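Local coordinates for protein toxin 2A (Paenibacillus larvae, PDB 5URP) that probably transfers ADP-ribose from NAD+ to a host target protein, acting as a virulence factor of this bacterium, at residues Y148-V154 / L189-R195; K38-W44 / G177-I182; F112-F116 / I134-F138. All coordinates share one frame; numbering follows the deposited sequence.

How the contacts relate
Contacts 1 and 2 meet in the small antiparallel sheet of strands 149-152, 190-193 and 177-178, with centres about 12 Å apart. Contact 1 zips its first two strands together, whereas contact 2 lays helix 30-45 against the third strand and the turn after it. Gly-177 O accepts a probable hydrogen bond from Leu-192 N at 2.8 Å. In contact 1, Glu-190, probably the glutamate of the Q-x-E active-site motif, hydrogen-bonds a glycerol, likely from the crystallisation liquor, that may mark a pocket. Contact 3 lies apart, its centre about 22 Å from that of contact 1 and 34 Å from that of contact 2, where helix 128-138 meets the loop after strand 101-107.

Contact 1. Residues Y148-V154 / L189-R195; sequences YLSTSLV and LEMLLPR
Ser-150 and Glu-190 meet through their side chains: Ser-150 OG donates to Glu-190 OE2 at 2.7 Å, coming from above the carboxylate plane, 49° out of it. Glu-190 reaches this hydroxyl because its CG stands anti to the backbone N (chi1 179°) and the chain beyond is extended. One residue on, where the side chains of Thr-151 and Met-191 point to the other face, Thr-151 N donates to Met-191 O at 3.0 Å. Thr-151 OG1 grips Met-191 O as well, at 2.9 Å, from the opposite face of the carbonyl plane. With chi1 at 71°, OG1 sits between N and the carbonyl carbon of its own residue, which turns it to that oxygen. Backbone pairs Leu-149/Leu-193 and Thr-151/Met-191 are hydrogen-bonded, and Leu-153 N extends the pairing to Leu-189 O at 3.0 Å. Ser-150 to Ser-152 match the Ser-Thr-Ser motif of the R-S-E class of ADP-ribosyltransferases, while Gln-188 and Glu-190 fit the Q-x-E signature of C3-like toxins. Leu-153 CD2 touches Met-191 CG at 3.5 Å, and Leu-149 CD2 lies beside Leu-193 CD1 at 3.8 Å. Arg-195 CB sits over the face of the Tyr-148 ring, 4.1 Å from its centroid, a CH-pi contact. Further out, Asp-89 of helix 79-92 takes a hydrogen bond from Tyr-148 OH and a salt bridge from Arg-195 NE. Tyr-59 OH is a second partner of Ser-150 OG, and Arg-105 NH1, probably from the arginine of the R-S-E motif, binds the Ser-150 carbonyl.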
loop_
_atom_site.group_PDB
_atom_site.type_symbol
_atom_site.label_atom_id
_atom_site.label_comp_id
_atom_site.label_asym_id
_atom_site.label_seq_id
_atom_site.Cartn_x
_atom_site.Cartn_y
_atom_site.Cartn_z
ATOM N N TYR A 148 -1.175 -7.865 3.042
ATOM C CA TYR A 148 -1.748 -6.555 3.304
ATOM C C TYR A 148 -1.077 -5.497 2.426
ATOM O O TYR A 148 0.062 -5.647 1.979
ATOM C CB TYR A 148 -1.614 -6.191 4.787
ATOM C CG TYR A 148 -2.361 -7.137 5.687
ATOM C CD1 TYR A 148 -3.746 -7.008 5.892
ATOM C CD2 TYR A 148 -1.707 -8.196 6.280
ATOM C CE1 TYR A 148 -4.424 -7.906 6.710
ATOM C CE2 TYR A 148 -2.365 -9.101 7.080
ATOM C CZ TYR A 148 -3.723 -8.960 7.292
ATOM O OH TYR A 148 -4.303 -9.889 8.089
ATOM N N LEU A 149 -1.791 -4.420 2.183
ATOM C CA LEU A 149 -1.319 -3.361 1.301
ATOM C C LEU A 149 -1.063 -2.117 2.141
ATOM O O LEU A 149 -1.982 -1.372 2.486
ATOM C CB LEU A 149 -2.330 -3.121 0.185
ATOM C CG LEU A 149 -1.895 -2.230 -0.965
ATOM C CD1 LEU A 149 -0.626 -2.737 -1.624
ATOM C CD2 LEU A 149 -3.031 -2.157 -1.997
ATOM N N SER A 150 0.219 -1.900 2.465
ATOM C CA SER A 150 0.660 -0.730 3.200
ATOM C C SER A 150 0.901 0.409 2.217
ATOM O O SER A 150 1.646 0.245 1.240
ATOM C CB SER A 150 1.958 -1.031 3.967
ATOM O OG SER A 150 1.761 -1.958 5.022
ATOM N N THR A 151 0.299 1.560 2.493
ATOM C CA THR A 151 0.392 2.743 1.657
ATOM C C THR A 151 0.567 3.934 2.585
ATOM O O THR A 151 0.527 3.786 3.807
ATOM C CB THR A 151 -0.867 2.935 0.805
ATOM O OG1 THR A 151 -1.949 3.339 1.641
ATOM C CG2 THR A 151 -1.230 1.654 0.074
ATOM N N SER A 152 0.795 5.117 2.015
ATOM C CA SER A 152 0.958 6.339 2.795
ATOM C C SER A 152 0.049 7.441 2.276
ATOM O O SER A 152 -0.192 7.570 1.065
ATOM C CB SER A 152 2.429 6.849 2.746
ATOM O OG SER A 152 2.584 8.034 3.522
ATOM N N LEU A 153 -0.402 8.297 3.197
ATOM C CA LEU A 153 -1.170 9.474 2.809
ATOM C C LEU A 153 -0.336 10.491 2.048
ATOM O O LEU A 153 -0.891 11.374 1.386
ATOM C CB LEU A 153 -1.769 10.157 4.035
ATOM C CG LEU A 153 -2.921 9.476 4.745
ATOM C CD1 LEU A 153 -3.303 10.331 5.950
ATOM C CD2 LEU A 153 -4.106 9.322 3.800
ATOM N N VAL A 154 0.981 10.416 2.157
ATOM C CA VAL A 154 1.821 11.341 1.413
ATOM C C VAL A 154 2.803 10.555 0.554
ATOM O O VAL A 154 3.132 9.385 0.803
ATOM C CB VAL A 154 2.580 12.359 2.301
ATOM C CG1 VAL A 154 1.604 13.271 2.977
ATOM C CG2 VAL A 154 3.484 11.663 3.260
ATOM N N LEU A 189 2.918 7.805 8.051
ATOM C CA LEU A 189 1.540 8.198 7.709
ATOM C C LEU A 189 0.821 7.073 6.955
ATOM O O LEU A 189 0.185 7.289 5.922
ATOM C CB LEU A 189 1.479 9.497 6.905
ATOM C CG LEU A 189 2.189 10.730 7.470
ATOM C CD1 LEU A 189 1.606 11.990 6.856
ATOM C CD2 LEU A 189 2.199 10.788 8.980
ATOM N N GLU A 190 0.934 5.872 7.491
ATOM C CA GLU A 190 0.497 4.667 6.792
ATOM C C GLU A 190 -1.023 4.489 6.833
ATOM O O GLU A 190 -1.647 4.585 7.897
ATOM C CB GLU A 190 1.161 3.431 7.385
ATOM C CG GLU A 190 0.719 2.144 6.712
ATOM C CD GLU A 190 1.449 0.891 7.160
ATOM O OE1 GLU A 190 2.534 0.969 7.787
ATOM O OE2 GLU A 190 0.918 -0.199 6.867
ATOM N N MET A 191 -1.583 4.212 5.665
ATOM C CA MET A 191 -2.951 3.721 5.508
ATOM C C MET A 191 -2.828 2.244 5.154
ATOM O O MET A 191 -2.221 1.889 4.134
ATOM C CB MET A 191 -3.711 4.478 4.417
ATOM C CG MET A 191 -3.946 5.924 4.678
ATOM S SD MET A 191 -5.106 6.238 6.020
ATOM C CE MET A 191 -6.566 5.460 5.392
ATOM N N LEU A 192 -3.408 1.381 5.981
ATOM C CA LEU A 192 -3.280 -0.054 5.805
ATOM C C LEU A 192 -4.564 -0.577 5.187
ATOM O O LEU A 192 -5.642 -0.348 5.739
ATOM C CB LEU A 192 -3.015 -0.721 7.145
ATOM C CG LEU A 192 -2.823 -2.232 7.156
ATOM C CD1 LEU A 192 -1.725 -2.668 6.221
ATOM C CD2 LEU A 192 -2.549 -2.732 8.570
ATOM N N LEU A 193 -4.443 -1.248 4.060
ATOM C CA LEU A 193 -5.618 -1.795 3.380
ATOM C C LEU A 193 -5.662 -3.305 3.591
ATOM O O LEU A 193 -4.632 -3.963 3.787
ATOM C CB LEU A 193 -5.589 -1.488 1.879
ATOM C CG LEU A 193 -5.994 -0.114 1.335
ATOM C CD1 LEU A 193 -5.304 0.092 -0.011
ATOM C CD2 LEU A 193 -7.449 0.069 1.095
ATOM N N PRO A 194 -6.857 -3.891 3.534
ATOM C CA PRO A 194 -7.008 -5.327 3.749
ATOM C C PRO A 194 -6.185 -6.152 2.788
ATOM O O PRO A 194 -5.853 -5.712 1.684
ATOM C CB PRO A 194 -8.511 -5.561 3.489
ATOM C CG PRO A 194 -9.155 -4.243 3.711
ATOM C CD PRO A 194 -8.146 -3.197 3.370
ATOM N N ARG A 195 -5.845 -7.359 3.224
ATOM C CA ARG A 195 -5.276 -8.324 2.304
ATOM C C ARG A 195 -6.293 -8.685 1.217
ATOM O O ARG A 195 -7.492 -8.477 1.368
ATOM C CB ARG A 195 -4.811 -9.562 3.067
ATOM C CG ARG A 195 -5.894 -10.489 3.571
ATOM C CD ARG A 195 -5.298 -11.532 4.507
ATOM N NE ARG A 195 -6.316 -12.380 5.102
ATOM C CZ ARG A 195 -6.758 -13.517 4.587
ATOM N NH1 ARG A 195 -6.296 -13.983 3.428
ATOM N NH2 ARG A 195 -7.683 -14.196 5.242
#

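Contact 2. Residues K38-W44 / G177-I182; sequences KKEYSKW and GYVDPI
Tyr-41 and Tyr-178 bring the two backbones together, their CA atoms 5.6 Å apart, where residues 38-44 of helix 30-45 lie against the end of strand 177-178 and the turn that follows. That turn is closed by Ile-182 N bonding to Val-179 O at 3.0 Å. No hydrogen bond joins the two segments, and the helix presents Tyr-41 and Trp-44, one turn apart, to residues 177-182. Both rings swing across because CG stands anti to the backbone N, with chi1 179° in Tyr-41 and -172° in Trp-44. Pro-181 covers one face of the Tyr-41 ring, with CB 4.1 Å from the ring centroid in a CH-pi contact. At the phenol end, Ile-182 CG2 comes within 3.2 Å of Tyr-41 OH, the two side chains crossing at about a right angle. Gly-177, having no side chain, lays its CA over the six-membered ring of Trp-44, 4.0 Å from its centroid. The same indole meets Val-179 CG1 at its edge, 3.7 Å from CZ3, while Trp-44 NE1 donates to Ala-91 O. Between the Tyr-41 and Trp-44 side chains lies the buried Tyr-178 O, for which the model holds no hydrogen-bond partner; Tyr-41 CD1 approaches it to 3.2 Å and the Trp-44 edge faces it. The edge of the Tyr-178 ring meets Tyr-41 CB. Residues following strand 177-178 lead towards Gln-188 and Glu-190, consistent with the ARTT loop of C3-like ADP-ribosyltransferases, whose approach here packs on helix 30-45.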
loop_
_atom_site.group_PDB
_atom_site.type_symbol
_atom_site.label_atom_id
_atom_site.label_comp_id
_atom_site.label_asym_id
_atom_site.label_seq_id
_atom_site.Cartn_x
_atom_site.Cartn_y
_atom_site.Cartn_z
ATOM N N LYS A 38 -5.585 11.372 11.640
ATOM C CA LYS A 38 -5.874 11.226 13.064
ATOM C C LYS A 38 -7.372 11.265 13.356
ATOM O O LYS A 38 -7.828 10.620 14.301
ATOM C CB LYS A 38 -5.167 12.303 13.863
ATOM C CG LYS A 38 -3.683 12.088 13.989
ATOM C CD LYS A 38 -3.055 13.216 14.764
ATOM C CE LYS A 38 -1.554 13.061 14.882
ATOM N NZ LYS A 38 -0.914 14.303 15.394
ATOM N N LYS A 39 -8.150 12.004 12.561
ATOM C CA LYS A 39 -9.603 11.997 12.730
ATOM C C LYS A 39 -10.189 10.637 12.386
ATOM O O LYS A 39 -11.111 10.163 13.061
ATOM C CB LYS A 39 -10.236 13.073 11.854
ATOM C CG LYS A 39 -9.991 14.477 12.347
ATOM C CD LYS A 39 -10.641 15.461 11.412
ATOM C CE LYS A 39 -10.187 16.874 11.687
ATOM N NZ LYS A 39 -11.307 17.822 11.365
ATOM N N GLU A 40 -9.681 10.009 11.326
ATOM C CA GLU A 40 -10.090 8.652 10.999
ATOM C C GLU A 40 -9.658 7.676 12.095
ATOM O O GLU A 40 -10.452 6.818 12.511
ATOM C CB GLU A 40 -9.531 8.268 9.615
ATOM C CG GLU A 40 -10.180 9.064 8.421
ATOM C CD GLU A 40 -11.439 8.387 7.796
ATOM O OE1 GLU A 40 -11.589 7.157 7.926
ATOM O OE2 GLU A 40 -12.256 9.086 7.139
ATOM N N TYR A 41 -8.420 7.817 12.610
ATOM C CA TYR A 41 -7.946 6.902 13.654
ATOM C C TYR A 41 -8.737 7.093 14.942
ATOM O O TYR A 41 -9.048 6.117 15.634
ATOM C CB TYR A 41 -6.437 7.071 13.947
ATOM C CG TYR A 41 -5.977 6.124 15.053
ATOM C CD1 TYR A 41 -5.826 4.775 14.803
ATOM C CD2 TYR A 41 -5.780 6.561 16.361
ATOM C CE1 TYR A 41 -5.482 3.883 15.794
ATOM C CE2 TYR A 41 -5.403 5.663 17.379
ATOM C CZ TYR A 41 -5.279 4.320 17.078
ATOM O OH TYR A 41 -4.951 3.381 18.040
ATOM N N SER A 42 -9.056 8.343 15.285
ATOM C CA SER A 42 -9.755 8.606 16.537
ATOM C C SER A 42 -11.063 7.831 16.598
ATOM O O SER A 42 -11.455 7.336 17.662
ATOM C CB SER A 42 -9.999 10.106 16.682
ATOM O OG SER A 42 -10.680 10.383 17.885
ATOM N N LYS A 43 -11.763 7.726 15.478
ATOM C CA LYS A 43 -13.029 6.999 15.503
ATOM C C LYS A 43 -12.780 5.497 15.520
ATOM O O LYS A 43 -13.440 4.756 16.253
ATOM C CB LYS A 43 -13.889 7.428 14.308
ATOM C CG LYS A 43 -14.267 8.900 14.363
ATOM C CD LYS A 43 -15.158 9.329 13.206
ATOM C CE LYS A 43 -15.595 10.781 13.358
ATOM N NZ LYS A 43 -16.493 11.236 12.253
ATOM N N TRP A 44 -11.785 5.045 14.767
ATOM C CA TRP A 44 -11.453 3.628 14.706
ATOM C C TRP A 44 -11.014 3.090 16.061
ATOM O O TRP A 44 -11.367 1.963 16.437
ATOM C CB TRP A 44 -10.348 3.451 13.676
ATOM C CG TRP A 44 -9.977 2.073 13.304
ATOM C CD1 TRP A 44 -10.777 0.950 13.336
ATOM C CD2 TRP A 44 -8.727 1.660 12.773
ATOM N NE1 TRP A 44 -10.077 -0.119 12.856
ATOM C CE2 TRP A 44 -8.804 0.278 12.526
ATOM C CE3 TRP A 44 -7.520 2.325 12.493
ATOM C CZ2 TRP A 44 -7.751 -0.439 11.986
ATOM C CZ3 TRP A 44 -6.459 1.607 11.973
ATOM C CH2 TRP A 44 -6.570 0.226 11.738
ATOM N N GLY A 177 -7.255 1.742 7.115
ATOM C CA GLY A 177 -7.057 2.195 8.472
ATOM C C GLY A 177 -5.821 3.043 8.578
ATOM O O GLY A 177 -4.762 2.636 8.091
ATOM N N TYR A 178 -5.936 4.183 9.243
ATOM C CA TYR A 178 -4.791 5.065 9.455
ATOM C C TYR A 178 -4.081 4.565 10.703
ATOM O O TYR A 178 -4.588 4.741 11.810
ATOM C CB TYR A 178 -5.246 6.505 9.628
ATOM C CG TYR A 178 -4.102 7.459 9.807
ATOM C CD1 TYR A 178 -3.234 7.719 8.754
ATOM C CD2 TYR A 178 -3.884 8.096 11.015
ATOM C CE1 TYR A 178 -2.160 8.618 8.900
ATOM C CE2 TYR A 178 -2.801 8.997 11.179
ATOM C CZ TYR A 178 -1.962 9.245 10.109
ATOM O OH TYR A 178 -0.924 10.139 10.278
ATOM N N VAL A 179 -2.905 3.946 10.532
ATOM C CA VAL A 179 -2.256 3.265 11.642
ATOM C C VAL A 179 -1.079 4.044 12.234
ATOM O O VAL A 179 -0.493 3.563 13.202
ATOM C CB VAL A 179 -1.798 1.842 11.243
ATOM C CG1 VAL A 179 -2.999 0.959 10.810
ATOM C CG2 VAL A 179 -0.736 1.872 10.155
ATOM N N ASP A 180 -0.754 5.228 11.722
ATOM C CA ASP A 180 0.424 5.951 12.212
ATOM C C ASP A 180 0.444 6.150 13.724
ATOM O O ASP A 180 1.535 6.094 14.315
ATOM C CB ASP A 180 0.507 7.313 11.505
ATOM C CG ASP A 180 1.852 7.993 11.718
ATOM O OD1 ASP A 180 2.800 7.617 11.001
ATOM O OD2 ASP A 180 1.929 8.892 12.589
ATOM N N PRO A 181 -0.680 6.408 14.401
ATOM C CA PRO A 181 -0.601 6.649 15.846
ATOM C C PRO A 181 -0.179 5.438 16.661
ATOM O O PRO A 181 0.236 5.621 17.817
ATOM C CB PRO A 181 -2.019 7.112 16.201
ATOM C CG PRO A 181 -2.562 7.678 14.912
ATOM C CD PRO A 181 -2.010 6.758 13.856
ATOM N N ILE A 182 -0.259 4.219 16.111
ATOM C CA ILE A 182 0.230 3.023 16.796
ATOM C C ILE A 182 1.297 2.296 15.992
ATOM O O ILE A 182 1.744 1.218 16.388
ATOM C CB ILE A 182 -0.914 2.061 17.184
ATOM C CG1 ILE A 182 -1.688 1.576 15.945
ATOM C CG2 ILE A 182 -1.838 2.718 18.211
ATOM C CD1 ILE A 182 -2.685 0.433 16.267
#

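Contact 3. Residues F112-F116 / I134-F138; sequences FGKEF and IKKEF
Ile-134 O, from a residue that packs on both Phe-112 and Phe-116, accepts Phe-138 N at 2.9 Å and, weakly, Glu-137 N at 3.3 Å. This last helical turn also places that oxygen in plane at the edge of the Phe-138 ring. Ile-134 CG2, anti to the backbone N, sits over the centre of the Phe-112 ring, 3.7 Å from its centroid in a CH-pi contact. Its other branch runs past Phe-116, CG1 touching CE1 at 3.5 Å. Phe-112, Phe-116 and Phe-138 form an aromatic cluster tying the loop after strand 101-107 to the end of helix 128-138. Phe-138 lies between two residues: Phe-112 CD1 stands over the centre of one face, 3.5 Å above the plane, and Glu-137 CG covers the opposite face nearer the rim. The Phe-112 and Phe-138 planes are inclined at 49°, whereas Phe-138 turns its edge to the face of Phe-116 in an offset edge-to-face pair, planes 79° apart. Glu-137 OE1 meets the edge of the Phe-116 ring, 3.6 Å from CZ. From the five-stranded sheet, Leu-215 and Val-217 of strand 214-221 pack on Phe-112, and Ile-204 of strand 197-207 reaches Ile-134 and Phe-138.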
loop_
_atom_site.group_PDB
_atom_site.type_symbol
_atom_site.label_atom_id
_atom_site.label_comp_id
_atom_site.label_asym_id
_atom_site.label_seq_id
_atom_site.Cartn_x
_atom_site.Cartn_y
_atom_site.Cartn_z
ATOM N N PHE A 112 4.261 -6.910 -10.773
ATOM C CA PHE A 112 3.988 -7.399 -12.112
ATOM C C PHE A 112 4.367 -8.862 -12.267
ATOM O O PHE A 112 4.327 -9.387 -13.385
ATOM C CB PHE A 112 4.745 -6.553 -13.142
ATOM C CG PHE A 112 4.389 -5.103 -13.096
ATOM C CD1 PHE A 112 3.085 -4.700 -13.319
ATOM C CD2 PHE A 112 5.341 -4.141 -12.805
ATOM C CE1 PHE A 112 2.741 -3.366 -13.258
ATOM C CE2 PHE A 112 4.998 -2.784 -12.739
ATOM C CZ PHE A 112 3.703 -2.404 -12.966
ATOM N N GLY A 113 4.736 -9.517 -11.178
ATOM C CA GLY A 113 5.275 -10.860 -11.199
ATOM C C GLY A 113 6.771 -10.851 -10.966
ATOM O O GLY A 113 7.478 -9.902 -11.321
ATOM N N LYS A 114 7.267 -11.928 -10.353
ATOM C CA LYS A 114 8.683 -12.015 -10.022
ATOM C C LYS A 114 9.575 -11.857 -11.246
ATOM O O LYS A 114 10.730 -11.445 -11.105
ATOM C CB LYS A 114 8.977 -13.353 -9.333
ATOM C CG LYS A 114 8.222 -13.579 -8.019
ATOM C CD LYS A 114 8.662 -14.879 -7.339
ATOM C CE LYS A 114 7.972 -15.090 -5.995
ATOM N NZ LYS A 114 8.287 -14.003 -5.025
ATOM N N GLU A 115 9.075 -12.168 -12.442
ATOM C CA GLU A 115 9.943 -12.139 -13.615
ATOM C C GLU A 115 10.308 -10.717 -14.009
ATOM O O GLU A 115 11.387 -10.494 -14.565
ATOM C CB GLU A 115 9.288 -12.866 -14.795
ATOM C CG GLU A 115 8.027 -12.222 -15.356
ATOM C CD GLU A 115 6.756 -12.764 -14.730
ATOM O OE1 GLU A 115 6.805 -13.250 -13.578
ATOM O OE2 GLU A 115 5.702 -12.708 -15.398
ATOM N N PHE A 116 9.435 -9.745 -13.717
ATOM C CA PHE A 116 9.687 -8.358 -14.096
ATOM C C PHE A 116 10.574 -7.646 -13.084
ATOM O O PHE A 116 11.276 -6.694 -13.436
ATOM C CB PHE A 116 8.364 -7.606 -14.243
ATOM C CG PHE A 116 7.704 -7.789 -15.581
ATOM C CD1 PHE A 116 8.205 -7.153 -16.705
ATOM C CD2 PHE A 116 6.582 -8.588 -15.711
ATOM C CE1 PHE A 116 7.604 -7.315 -17.937
ATOM C CE2 PHE A 116 5.978 -8.756 -16.952
ATOM C CZ PHE A 116 6.491 -8.113 -18.061
ATOM N N ILE A 134 5.465 -3.545 -20.144
ATOM C CA ILE A 134 4.670 -3.542 -18.921
ATOM C C ILE A 134 3.398 -2.745 -19.130
ATOM O O ILE A 134 2.318 -3.161 -18.700
ATOM C CB ILE A 134 5.484 -2.985 -17.733
ATOM C CG1 ILE A 134 6.575 -3.987 -17.339
ATOM C CG2 ILE A 134 4.559 -2.667 -16.561
ATOM C CD1 ILE A 134 7.482 -3.516 -16.215
ATOM N N LYS A 135 3.500 -1.602 -19.812
ATOM C CA LYS A 135 2.318 -0.806 -20.119
ATOM C C LYS A 135 1.323 -1.618 -20.934
ATOM O O LYS A 135 0.157 -1.770 -20.549
ATOM C CB LYS A 135 2.733 0.460 -20.872
ATOM C CG LYS A 135 1.636 1.481 -21.091
ATOM C CD LYS A 135 2.194 2.739 -21.758
ATOM C CE LYS A 135 1.102 3.759 -22.089
ATOM N NZ LYS A 135 0.641 4.550 -20.906
ATOM N N LYS A 136 1.778 -2.182 -22.052
ATOM C CA LYS A 136 0.877 -2.936 -22.913
ATOM C C LYS A 136 0.253 -4.120 -22.178
ATOM O O LYS A 136 -0.909 -4.460 -22.427
ATOM C CB LYS A 136 1.630 -3.413 -24.148
ATOM C CG LYS A 136 0.780 -4.331 -25.057
ATOM C CD LYS A 136 0.915 -3.991 -26.531
ATOM C CE LYS A 136 -0.079 -4.783 -27.378
ATOM N NZ LYS A 136 -0.059 -4.385 -28.825
ATOM N N GLU A 137 0.997 -4.751 -21.267
ATOM C CA GLU A 137 0.542 -5.981 -20.620
ATOM C C GLU A 137 -0.376 -5.724 -19.425
ATOM O O GLU A 137 -1.259 -6.544 -19.158
ATOM C CB GLU A 137 1.758 -6.809 -20.185
ATOM C CG GLU A 137 1.446 -8.068 -19.385
ATOM C CD GLU A 137 2.621 -9.068 -19.322
ATOM O OE1 GLU A 137 3.625 -8.886 -20.050
ATOM O OE2 GLU A 137 2.534 -10.052 -18.543
ATOM N N PHE A 138 -0.202 -4.612 -18.697
ATOM C CA PHE A 138 -0.863 -4.422 -17.409
ATOM C C PHE A 138 -1.800 -3.230 -17.338
ATOM O O PHE A 138 -2.642 -3.190 -16.437
ATOM C CB PHE A 138 0.182 -4.294 -16.285
ATOM C CG PHE A 138 0.919 -5.575 -16.032
ATOM C CD1 PHE A 138 0.363 -6.563 -15.234
ATOM C CD2 PHE A 138 2.156 -5.804 -16.625
ATOM C CE1 PHE A 138 1.028 -7.747 -15.025
ATOM C CE2 PHE A 138 2.826 -6.992 -16.429
ATOM C CZ PHE A 138 2.268 -7.967 -15.623
#